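Local coordinates for adhesion G-protein coupled receptor G6 (Danio rerio, PDB 6V55) that is an adhesion G-protein coupled receptor of myelination whose large, glycosylated, calcium-binding extracellular region probably takes part in cell adhesion and in controlling signalling, at residues T505-I510 / L537-T542; L532-L537 / Q576-E581; F474-R479 / A521-D526. All blocks are in the same frame, centred on the assembly; numbering follows the deposited sequence.

Interaction 1. Residues T505-I510 / L537-T542; sequences TNITSI and LTQVVT. With NAG (2-acetamido-2-deoxy-beta-D-glucopyranose), chain F.
Gln539, on helix 534-550, meets Ile507 and Thr508 of the loop 505-510 along nearly its whole length. The CA atoms of Thr508 and Gln539 lie 6.1 Å apart, a spacing that lets the helix side chain lie against the loop. Gln539 CG is anti to the carbonyl carbon (chi1 -65°), and the extended chain beyond it carries the amide past both loop residues. At the base, Gln539 CB is 3.9 Å from Ile507 CG2 and also reaches the methyl of Thr508. One atom further, Gln539 CG lies 3.7 Å from Thr508 CG2, and the same methyl follows the amide carbon. At the tip, Gln539 OE1 comes to 3.6 Å from Thr508 CG2 and has Ile507 CD1 at 4.0 Å, so the amide oxygen faces two methyl groups. Ile507 crosses the glutamine at about a right angle: its CG2 branch sits 3.6 Å from the backbone oxygen Gln539 O and continues to Val540 CG2 at 4.1 Å.

Polar bonds within the loop and to its neighbours hold its backbone. Asn506 N donates to Ser509 OG at 2.9 Å, with a bent N-H...O angle of 134°. The loop backbone is also bonded to Tyr476 and, through Thr508 O and Ile510 O, to Lys543 NZ. Asn506 itself carries an N-acetylglucosamine (chain F) through its ND2, an N-linked glycan on the flank of the contact.

Methyl groups against aliphatic carbons and carbonyl oxygens make this a weakly directional van der Waals contact. The loop's orientation is therefore probably set more by its backbone bonds to Tyr476 and Lys543, while the interface itself supplies close packing.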
loop_
_atom_site.group_PDB
_atom_site.type_symbol
_atom_site.label_atom_id
_atom_site.label_comp_id
_atom_site.label_asym_id
_atom_site.label_seq_id
_atom_site.Cartn_x
_atom_site.Cartn_y
_atom_site.Cartn_z
ATOM N N THR A 505 -17.028 7.899 -20.493
ATOM C CA THR A 505 -18.389 8.403 -20.421
ATOM C C THR A 505 -18.624 9.095 -19.081
ATOM O O THR A 505 -18.034 8.732 -18.066
ATOM C CB THR A 505 -19.408 7.269 -20.586
ATOM O OG1 THR A 505 -19.098 6.235 -19.649
ATOM C CG2 THR A 505 -19.364 6.691 -21.990
ATOM N N ASN A 506 -19.527 10.083 -19.093
ATOM C CA ASN A 506 -20.050 10.751 -17.904
ATOM C C ASN A 506 -20.892 9.777 -17.080
ATOM O O ASN A 506 -21.219 8.674 -17.516
ATOM C CB ASN A 506 -20.979 11.915 -18.285
ATOM C CG ASN A 506 -20.274 13.135 -18.876
ATOM O OD1 ASN A 506 -19.204 13.540 -18.425
ATOM N ND2 ASN A 506 -20.912 13.742 -19.901
ATOM N N ILE A 507 -21.312 10.228 -15.891
ATOM C CA ILE A 507 -22.482 9.644 -15.220
ATOM C C ILE A 507 -23.717 9.745 -16.110
ATOM O O ILE A 507 -24.450 8.765 -16.304
ATOM C CB ILE A 507 -22.733 10.344 -13.867
ATOM C CG1 ILE A 507 -21.582 10.102 -12.893
ATOM C CG2 ILE A 507 -24.060 9.902 -13.229
ATOM C CD1 ILE A 507 -21.655 10.986 -11.667
ATOM N N THR A 508 -23.943 10.924 -16.693
ATOM C CA THR A 508 -25.171 11.172 -17.437
ATOM C C THR A 508 -25.138 10.628 -18.857
ATOM O O THR A 508 -26.203 10.405 -19.440
ATOM C CB THR A 508 -25.455 12.669 -17.520
ATOM O OG1 THR A 508 -24.714 13.222 -18.616
ATOM C CG2 THR A 508 -25.020 13.355 -16.261
ATOM N N SER A 509 -23.955 10.429 -19.438
ATOM C CA SER A 509 -23.909 10.262 -20.882
ATOM C C SER A 509 -24.131 8.827 -21.327
ATOM O O SER A 509 -24.260 8.581 -22.534
ATOM C CB SER A 509 -22.581 10.780 -21.427
ATOM O OG SER A 509 -21.556 9.847 -21.170
ATOM N N ILE A 510 -24.187 7.884 -20.406
ATOM C CA ILE A 510 -24.502 6.509 -20.775
ATOM C C ILE A 510 -25.989 6.417 -21.104
ATOM O O ILE A 510 -26.815 7.216 -20.639
ATOM C CB ILE A 510 -24.066 5.524 -19.664
ATOM C CG1 ILE A 510 -23.749 4.152 -20.245
ATOM C CG2 ILE A 510 -25.098 5.394 -18.534
ATOM C CD1 ILE A 510 -23.177 3.182 -19.216
ATOM N N LEU A 537 -24.882 14.025 -7.298
ATOM C CA LEU A 537 -26.032 13.332 -6.738
ATOM C C LEU A 537 -27.286 13.512 -7.592
ATOM O O LEU A 537 -28.041 12.550 -7.783
ATOM C CB LEU A 537 -26.262 13.834 -5.323
ATOM C CG LEU A 537 -27.200 12.986 -4.501
ATOM C CD1 LEU A 537 -26.495 12.659 -3.228
ATOM C CD2 LEU A 537 -28.478 13.736 -4.225
ATOM N N THR A 538 -27.528 14.721 -8.129
ATOM C CA THR A 538 -28.681 14.868 -9.019
ATOM C C THR A 538 -28.434 14.213 -10.382
ATOM O O THR A 538 -29.402 13.850 -11.061
ATOM C CB THR A 538 -29.120 16.347 -9.188
ATOM O OG1 THR A 538 -28.350 17.008 -10.202
ATOM C CG2 THR A 538 -29.024 17.131 -7.867
ATOM N N GLN A 539 -27.173 13.985 -10.767
ATOM C CA GLN A 539 -26.927 13.226 -11.984
ATOM C C GLN A 539 -27.104 11.735 -11.777
ATOM O O GLN A 539 -27.453 11.021 -12.727
ATOM C CB GLN A 539 -25.524 13.485 -12.504
ATOM C CG GLN A 539 -25.337 14.880 -12.940
ATOM C CD GLN A 539 -23.894 15.207 -13.050
ATOM O OE1 GLN A 539 -23.078 14.341 -13.362
ATOM N NE2 GLN A 539 -23.552 16.453 -12.772
ATOM N N VAL A 540 -26.843 11.237 -10.569
ATOM C CA VAL A 540 -27.104 9.829 -10.311
ATOM C C VAL A 540 -28.612 9.586 -10.249
ATOM O O VAL A 540 -29.123 8.610 -10.811
ATOM C CB VAL A 540 -26.357 9.384 -9.036
ATOM C CG1 VAL A 540 -26.730 8.014 -8.643
ATOM C CG2 VAL A 540 -24.846 9.401 -9.275
ATOM N N VAL A 541 -29.361 10.534 -9.688
ATOM C CA VAL A 541 -30.793 10.321 -9.510
ATOM C C VAL A 541 -31.552 10.556 -10.826
ATOM O O VAL A 541 -32.598 9.934 -11.072
ATOM C CB VAL A 541 -31.236 11.194 -8.312
ATOM C CG1 VAL A 541 -32.698 11.376 -8.207
ATOM C CG2 VAL A 541 -30.754 10.540 -7.018
ATOM N N THR A 542 -30.986 11.338 -11.748
ATOM C CA THR A 542 -31.587 11.415 -13.083
ATOM C C THR A 542 -31.382 10.122 -13.877
ATOM O O THR A 542 -32.347 9.595 -14.457
ATOM C CB THR A 542 -31.048 12.630 -13.833
ATOM O OG1 THR A 542 -31.518 13.816 -13.169
ATOM C CG2 THR A 542 -31.536 12.658 -15.273
HETATM C C1 NAG F . -20.516 14.942 -20.628
HETATM C C2 NAG F . -20.704 14.877 -22.188
HETATM C C3 NAG F . -20.649 16.292 -22.820
HETATM C C4 NAG F . -21.569 17.277 -22.108
HETATM C C5 NAG F . -21.152 17.349 -20.645
HETATM C C6 NAG F . -21.972 18.327 -19.826
HETATM C C7 NAG F . -19.795 13.375 -23.950
HETATM C C8 NAG F . -18.601 12.564 -24.382
HETATM N N2 NAG F . -19.677 14.022 -22.779
HETATM O O3 NAG F . -20.981 16.252 -24.206
HETATM O O4 NAG F . -21.509 18.571 -22.707
HETATM O O5 NAG F . -21.334 16.049 -20.060
HETATM O O6 NAG F . -22.066 19.601 -20.452
HETATM O O7 NAG F . -20.812 13.442 -24.633
#

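Interaction 2. Residues L532-L537 / Q576-E581; sequences LSKEEL and QKDASE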
loop_
_atom_site.group_PDB
_atom_site.type_symbol
_atom_site.label_atom_id
_atom_site.label_comp_id
_atom_site.label_asym_id
_atom_site.label_seq_id
_atom_site.Cartn_x
_atom_site.Cartn_y
_atom_site.Cartn_z
ATOM N N LEU A 532 -20.376 12.455 -1.975
ATOM C CA LEU A 532 -20.638 12.983 -3.305
ATOM C C LEU A 532 -20.928 14.472 -3.245
ATOM O O LEU A 532 -21.400 14.999 -2.234
ATOM C CB LEU A 532 -21.813 12.263 -3.976
ATOM C CG LEU A 532 -21.543 10.877 -4.571
ATOM C CD1 LEU A 532 -22.665 10.468 -5.531
ATOM C CD2 LEU A 532 -20.183 10.845 -5.275
ATOM N N SER A 533 -20.646 15.147 -4.349
ATOM C CA SER A 533 -21.109 16.514 -4.495
ATOM C C SER A 533 -22.610 16.517 -4.730
ATOM O O SER A 533 -23.208 15.501 -5.107
ATOM C CB SER A 533 -20.410 17.207 -5.660
ATOM O OG SER A 533 -20.782 16.612 -6.891
ATOM N N LYS A 534 -23.221 17.691 -4.514
ATOM C CA LYS A 534 -24.638 17.848 -4.804
ATOM C C LYS A 534 -24.904 17.772 -6.302
ATOM O O LYS A 534 -25.954 17.267 -6.698
ATOM C CB LYS A 534 -25.168 19.154 -4.184
ATOM C CG LYS A 534 -25.133 20.429 -5.026
ATOM C CD LYS A 534 -26.213 21.439 -4.619
ATOM C CE LYS A 534 -27.623 20.938 -4.940
ATOM N NZ LYS A 534 -27.845 20.655 -6.396
ATOM N N GLU A 535 -23.933 18.139 -7.141
ATOM C CA GLU A 535 -24.146 18.048 -8.575
ATOM C C GLU A 535 -23.974 16.628 -9.095
ATOM O O GLU A 535 -24.630 16.274 -10.074
ATOM C CB GLU A 535 -23.229 19.015 -9.331
ATOM C CG GLU A 535 -23.319 20.485 -8.863
ATOM C CD GLU A 535 -22.331 20.835 -7.745
ATOM O OE1 GLU A 535 -22.562 21.848 -7.038
ATOM O OE2 GLU A 535 -21.317 20.102 -7.595
ATOM N N GLU A 536 -23.133 15.799 -8.457
ATOM C CA GLU A 536 -23.055 14.389 -8.851
ATOM C C GLU A 536 -24.303 13.635 -8.431
ATOM O O GLU A 536 -24.757 12.731 -9.146
ATOM C CB GLU A 536 -21.841 13.722 -8.223
ATOM C CG GLU A 536 -20.660 13.566 -9.153
ATOM C CD GLU A 536 -19.329 13.534 -8.409
ATOM O OE1 GLU A 536 -19.347 13.463 -7.151
ATOM O OE2 GLU A 536 -18.270 13.632 -9.087
ATOM N N LEU A 537 -24.882 14.025 -7.298
ATOM C CA LEU A 537 -26.032 13.332 -6.738
ATOM C C LEU A 537 -27.286 13.512 -7.592
ATOM O O LEU A 537 -28.041 12.550 -7.783
ATOM C CB LEU A 537 -26.262 13.834 -5.323
ATOM C CG LEU A 537 -27.200 12.986 -4.501
ATOM C CD1 LEU A 537 -26.495 12.659 -3.228
ATOM C CD2 LEU A 537 -28.478 13.736 -4.225
ATOM N N GLN A 576 -29.698 16.577 -1.339
ATOM C CA GLN A 576 -30.915 15.868 -1.702
ATOM C C GLN A 576 -31.960 16.777 -2.329
ATOM O O GLN A 576 -32.748 16.288 -3.148
ATOM C CB GLN A 576 -31.539 15.203 -0.477
ATOM C CG GLN A 576 -30.613 14.373 0.327
ATOM C CD GLN A 576 -31.299 13.752 1.518
ATOM O OE1 GLN A 576 -32.376 13.161 1.393
ATOM N NE2 GLN A 576 -30.674 13.867 2.686
ATOM N N LYS A 577 -31.962 18.084 -1.973
ATOM C CA LYS A 577 -33.092 18.988 -2.236
ATOM C C LYS A 577 -33.370 19.171 -3.724
ATOM O O LYS A 577 -34.532 19.143 -4.144
ATOM C CB LYS A 577 -32.856 20.353 -1.579
ATOM C CG LYS A 577 -34.163 21.143 -1.332
ATOM C CD LYS A 577 -33.975 22.420 -0.468
ATOM C CE LYS A 577 -33.094 23.501 -1.127
ATOM N NZ LYS A 577 -33.885 24.603 -1.776
ATOM N N ASP A 578 -32.328 19.244 -4.540
ATOM C CA ASP A 578 -32.521 19.337 -5.978
ATOM C C ASP A 578 -32.890 18.002 -6.620
ATOM O O ASP A 578 -33.561 17.997 -7.655
ATOM C CB ASP A 578 -31.252 19.903 -6.617
ATOM C CG ASP A 578 -31.258 21.417 -6.670
ATOM O OD1 ASP A 578 -30.764 21.970 -7.682
ATOM O OD2 ASP A 578 -31.776 22.042 -5.710
ATOM N N ALA A 579 -32.485 16.875 -6.036
ATOM C CA ALA A 579 -32.739 15.568 -6.632
ATOM C C ALA A 579 -33.915 14.817 -6.021
ATOM O O ALA A 579 -34.221 13.719 -6.498
ATOM C CB ALA A 579 -31.497 14.681 -6.525
ATOM N N SER A 580 -34.576 15.365 -4.989
ATOM C CA SER A 580 -35.482 14.559 -4.169
ATOM C C SER A 580 -36.772 14.213 -4.902
ATOM O O SER A 580 -37.308 13.114 -4.715
ATOM C CB SER A 580 -35.811 15.263 -2.848
ATOM O OG SER A 580 -36.627 16.406 -3.038
ATOM N N GLU A 581 -37.265 15.106 -5.762
ATOM C CA GLU A 581 -38.527 14.820 -6.434
ATOM C C GLU A 581 -38.351 13.764 -7.525
ATOM O O GLU A 581 -39.236 12.930 -7.729
ATOM C CB GLU A 581 -39.131 16.098 -7.002
ATOM C CG GLU A 581 -40.566 15.919 -7.454
ATOM C CD GLU A 581 -41.034 16.998 -8.408
ATOM O OE1 GLU A 581 -40.246 17.927 -8.721
ATOM O OE2 GLU A 581 -42.209 16.915 -8.832
#
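Leu537 and Ala579 form the apolar centre of this helix pair, with Leu537 CD2 3.9 Å from Ala579 CB. The same methyl lies 4.1 Å from Gln576 CA, so one leucine branch rests on the backbone of helix 573-593 as well as on its alanine. CG of Leu537 stands anti to the backbone N (chi1 -166°), a setting that carries CD2 across to the partner helix. On the more exposed side, Lys534 NZ and Asp578 OD1 make a salt bridge at 3.5 Å. This is a long pairing, and NZ is equally far, 3.5 Å, from Asp578 CB, which argues for loose electrostatic attraction. The lysine chain bends at both chi3 and chi4, folding its ammonium group in beside the carboxylate.

A second shell sets these residues in place. Ser533 is the N-cap of helix 534-550: its OG accepts from Glu536 N at 2.9 Å with an N-H...O angle of 153°, and Ser533 O receives Leu537 N at 3.1 Å, tying the leucine into the first helical turn. Glu536 OE2 is bonded to His457, on the far side from helix 573-593. Gln576 points its CB away from the contact, and its NE2 donates to the backbone oxygen of Ser571, a residue that also touches Leu537.

CA spacings of 7.3 Å for Lys534-Gln576 and 7.1 Å for Leu537-Ala579 show two helices side by side, running in the same general sense and brought close by a small residue. Such packing is that of an all-helical bundle, consistent with the helical subdomain of a GAIN domain.

Interaction 3. Residues F474-R479 / A521-D526; sequences FPYKDR and AVQLAD. With NAG (2-acetamido-2-deoxy-beta-D-glucopyranose), chain K.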
loop_
_atom_site.group_PDB
_atom_site.type_symbol
_atom_site.label_atom_id
_atom_site.label_comp_id
_atom_site.label_asym_id
_atom_site.label_seq_id
_atom_site.Cartn_x
_atom_site.Cartn_y
_atom_site.Cartn_z
ATOM N N PHE A 474 -14.279 7.136 -14.998
ATOM C CA PHE A 474 -15.266 7.392 -13.961
ATOM C C PHE A 474 -16.636 7.567 -14.600
ATOM O O PHE A 474 -16.773 8.366 -15.522
ATOM C CB PHE A 474 -14.898 8.645 -13.166
ATOM C CG PHE A 474 -15.844 8.938 -12.046
ATOM C CD1 PHE A 474 -15.791 8.187 -10.880
ATOM C CD2 PHE A 474 -16.815 9.930 -12.166
ATOM C CE1 PHE A 474 -16.652 8.445 -9.827
ATOM C CE2 PHE A 474 -17.708 10.180 -11.119
ATOM C CZ PHE A 474 -17.619 9.433 -9.948
ATOM N N PRO A 475 -17.678 6.873 -14.125
ATOM C CA PRO A 475 -17.719 5.859 -13.063
ATOM C C PRO A 475 -18.010 4.420 -13.500
ATOM O O PRO A 475 -18.218 3.578 -12.626
ATOM C CB PRO A 475 -18.870 6.336 -12.202
ATOM C CG PRO A 475 -19.845 6.826 -13.237
ATOM C CD PRO A 475 -19.031 7.387 -14.400
ATOM N N TYR A 476 -18.037 4.125 -14.797
ATOM C CA TYR A 476 -18.493 2.804 -15.199
ATOM C C TYR A 476 -17.361 1.801 -15.365
ATOM O O TYR A 476 -17.627 0.591 -15.326
ATOM C CB TYR A 476 -19.335 2.929 -16.471
ATOM C CG TYR A 476 -20.554 3.777 -16.197
ATOM C CD1 TYR A 476 -21.426 3.450 -15.147
ATOM C CD2 TYR A 476 -20.833 4.909 -16.952
ATOM C CE1 TYR A 476 -22.556 4.230 -14.865
ATOM C CE2 TYR A 476 -21.956 5.684 -16.679
ATOM C CZ TYR A 476 -22.809 5.339 -15.636
ATOM O OH TYR A 476 -23.919 6.117 -15.379
ATOM N N LYS A 477 -16.125 2.291 -15.550
ATOM C CA LYS A 477 -14.876 1.508 -15.649
ATOM C C LYS A 477 -14.861 0.501 -16.800
ATOM O O LYS A 477 -14.077 -0.455 -16.759
ATOM C CB LYS A 477 -14.525 0.765 -14.354
ATOM C CG LYS A 477 -14.568 1.547 -13.070
ATOM C CD LYS A 477 -14.441 0.554 -11.903
ATOM C CE LYS A 477 -13.014 0.303 -11.469
ATOM N NZ LYS A 477 -12.904 0.144 -9.989
ATOM N N ASP A 478 -15.698 0.702 -17.831
ATOM C CA ASP A 478 -15.726 -0.231 -18.957
ATOM C C ASP A 478 -14.471 -0.094 -19.795
ATOM O O ASP A 478 -13.939 -1.096 -20.283
ATOM C CB ASP A 478 -16.952 -0.006 -19.847
ATOM C CG ASP A 478 -18.239 0.264 -19.058
ATOM O OD1 ASP A 478 -18.895 1.291 -19.359
ATOM O OD2 ASP A 478 -18.621 -0.548 -18.175
ATOM N N ARG A 479 -13.992 1.140 -19.984
ATOM C CA ARG A 479 -12.769 1.447 -20.720
ATOM C C ARG A 479 -11.851 2.307 -19.845
ATOM O O ARG A 479 -12.183 2.641 -18.700
ATOM C CB ARG A 479 -13.069 2.124 -22.073
ATOM C CG ARG A 479 -14.263 1.551 -22.847
ATOM C CD ARG A 479 -14.359 2.080 -24.270
ATOM N NE ARG A 479 -13.525 1.341 -25.223
ATOM C CZ ARG A 479 -13.551 1.533 -26.544
ATOM N NH1 ARG A 479 -14.364 2.446 -27.074
ATOM N NH2 ARG A 479 -12.760 0.819 -27.339
ATOM N N ALA A 521 -26.752 0.295 -12.657
ATOM C CA ALA A 521 -27.280 0.461 -11.308
ATOM C C ALA A 521 -26.281 0.022 -10.249
ATOM O O ALA A 521 -26.181 0.672 -9.205
ATOM C CB ALA A 521 -28.577 -0.318 -11.155
ATOM N N VAL A 522 -25.509 -1.038 -10.532
ATOM C CA VAL A 522 -24.478 -1.527 -9.619
ATOM C C VAL A 522 -23.356 -0.495 -9.471
ATOM O O VAL A 522 -22.929 -0.191 -8.348
ATOM C CB VAL A 522 -23.968 -2.898 -10.115
ATOM C CG1 VAL A 522 -22.606 -3.204 -9.644
ATOM C CG2 VAL A 522 -24.869 -4.006 -9.637
ATOM N N GLN A 523 -22.934 0.132 -10.584
ATOM C CA GLN A 523 -21.852 1.115 -10.508
ATOM C C GLN A 523 -22.276 2.386 -9.779
ATOM O O GLN A 523 -21.539 2.859 -8.908
ATOM C CB GLN A 523 -21.314 1.464 -11.900
ATOM C CG GLN A 523 -20.675 0.326 -12.740
ATOM C CD GLN A 523 -20.250 -0.930 -11.956
ATOM O OE1 GLN A 523 -19.372 -0.903 -11.070
ATOM N NE2 GLN A 523 -20.878 -2.053 -12.303
ATOM N N LEU A 524 -23.491 2.893 -10.064
ATOM C CA LEU A 524 -24.013 4.062 -9.372
ATOM C C LEU A 524 -24.242 3.791 -7.887
ATOM O O LEU A 524 -24.034 4.692 -7.068
ATOM C CB LEU A 524 -25.321 4.512 -10.018
ATOM C CG LEU A 524 -25.371 4.948 -11.485
ATOM C CD1 LEU A 524 -26.766 5.427 -11.853
ATOM C CD2 LEU A 524 -24.311 5.977 -11.855
ATOM N N ALA A 525 -24.609 2.553 -7.520
ATOM C CA ALA A 525 -24.750 2.179 -6.112
ATOM C C ALA A 525 -23.414 2.159 -5.371
ATOM O O ALA A 525 -23.393 2.356 -4.146
ATOM C CB ALA A 525 -25.417 0.805 -5.993
ATOM N N ASP A 526 -22.305 1.932 -6.084
ATOM C CA ASP A 526 -20.995 2.029 -5.463
ATOM C C ASP A 526 -20.630 3.474 -5.097
ATOM O O ASP A 526 -20.223 3.720 -3.950
ATOM C CB ASP A 526 -19.937 1.422 -6.388
ATOM C CG ASP A 526 -18.951 0.516 -5.654
ATOM O OD1 ASP A 526 -18.802 -0.655 -6.081
ATOM O OD2 ASP A 526 -18.320 0.967 -4.661
HETATM C C1 NAG K . -9.646 3.823 -26.963
HETATM C C2 NAG K . -8.209 3.547 -26.475
HETATM C C3 NAG K . -7.287 3.177 -27.657
HETATM C C4 NAG K . -7.877 2.025 -28.471
HETATM C C5 NAG K . -9.302 2.377 -28.925
HETATM C C6 NAG K . -9.995 1.264 -29.689
HETATM C C7 NAG K . -7.318 4.589 -24.448
HETATM C C8 NAG K . -6.829 5.851 -23.806
HETATM N N2 NAG K . -7.690 4.685 -25.731
HETATM O O3 NAG K . -6.001 2.794 -27.172
HETATM O O4 NAG K . -7.044 1.706 -29.586
HETATM O O5 NAG K . -10.122 2.689 -27.778
HETATM O O6 NAG K . -10.656 0.327 -28.847
HETATM O O7 NAG K . -7.361 3.520 -23.833
#
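Pro475 opens the contact with helix 517-527, its backbone oxygen Pro475 O lying 3.8 Å from Gln523 CB. The peptide bond from Phe474 to Pro475 is cis, and the proline packs on aromatic rings through two different atoms: CB stands 3.7 Å above the centre of the Phe474 ring, while CG stands 3.9 Å above the centre of the Tyr476 ring.

Tyr476 carries most of the contact. With CG anti to the carbonyl carbon (chi1 -62°), the ring points at the helix, and Gln523 CB meets it at the edge, 3.8 Å from Tyr476 CD1. The ring and the Gln523 amide planes are 81° apart, nearly perpendicular, and the glutamine chain bends at chi2 (-18°); its NE2 is held by Asp519 O, one turn earlier in the helix. Further along the ring, Leu524 CD2 approaches obliquely, 3.9 Å from Tyr476 CE1 and 3.5 Å from Tyr476 OH. That hydroxyl, bonded to Ile507 O, is a buried polar atom satisfied beside a methyl.

Lys477 turns toward another domain: its NZ makes salt bridges to Asp98 and Glu53 of the CUB domain's calcium site and cation-pi contacts with Tyr60 and Phe99, while on the helix Asp526 OD1 bonds to Val101 N of the same site. At the end of the segment Arg479 NH2 comes to 2.6 Å from O6 of the N-acetylglucosamine of chain K, whose O5 lies over one guanidinium face.

With Phe474 and cis-Pro475 at its two central positions, the backbone is close to a type VIa turn, flanked by aromatic rings on both sides of the proline. Here it forms a domain junction: its aromatic side packs on a helix, and its lysine reaches the CUB calcium site.

Interactions 1 and 2 both use helix 534-550, with Leu537 in both ranges but touching only in interaction 2, and occupy different sides of it: a glycosylated loop meets one, helix 573-593 the other. Interaction 3 lies on the preceding helix, 517-527, and Tyr476 joins it to interaction 1, across centres 10 Å apart. Interactions 2 and 3 are mostly buried; interaction 1 is only partly so, with Thr508 exposed. The chemistry varies accordingly: methyls and carbonyl oxygens in 505-510/537-542, an apolar helix seam with one long salt bridge in 532-537/576-581, and an aromatic-proline cluster in 474-479/521-526, where the loop also faces a calcium site.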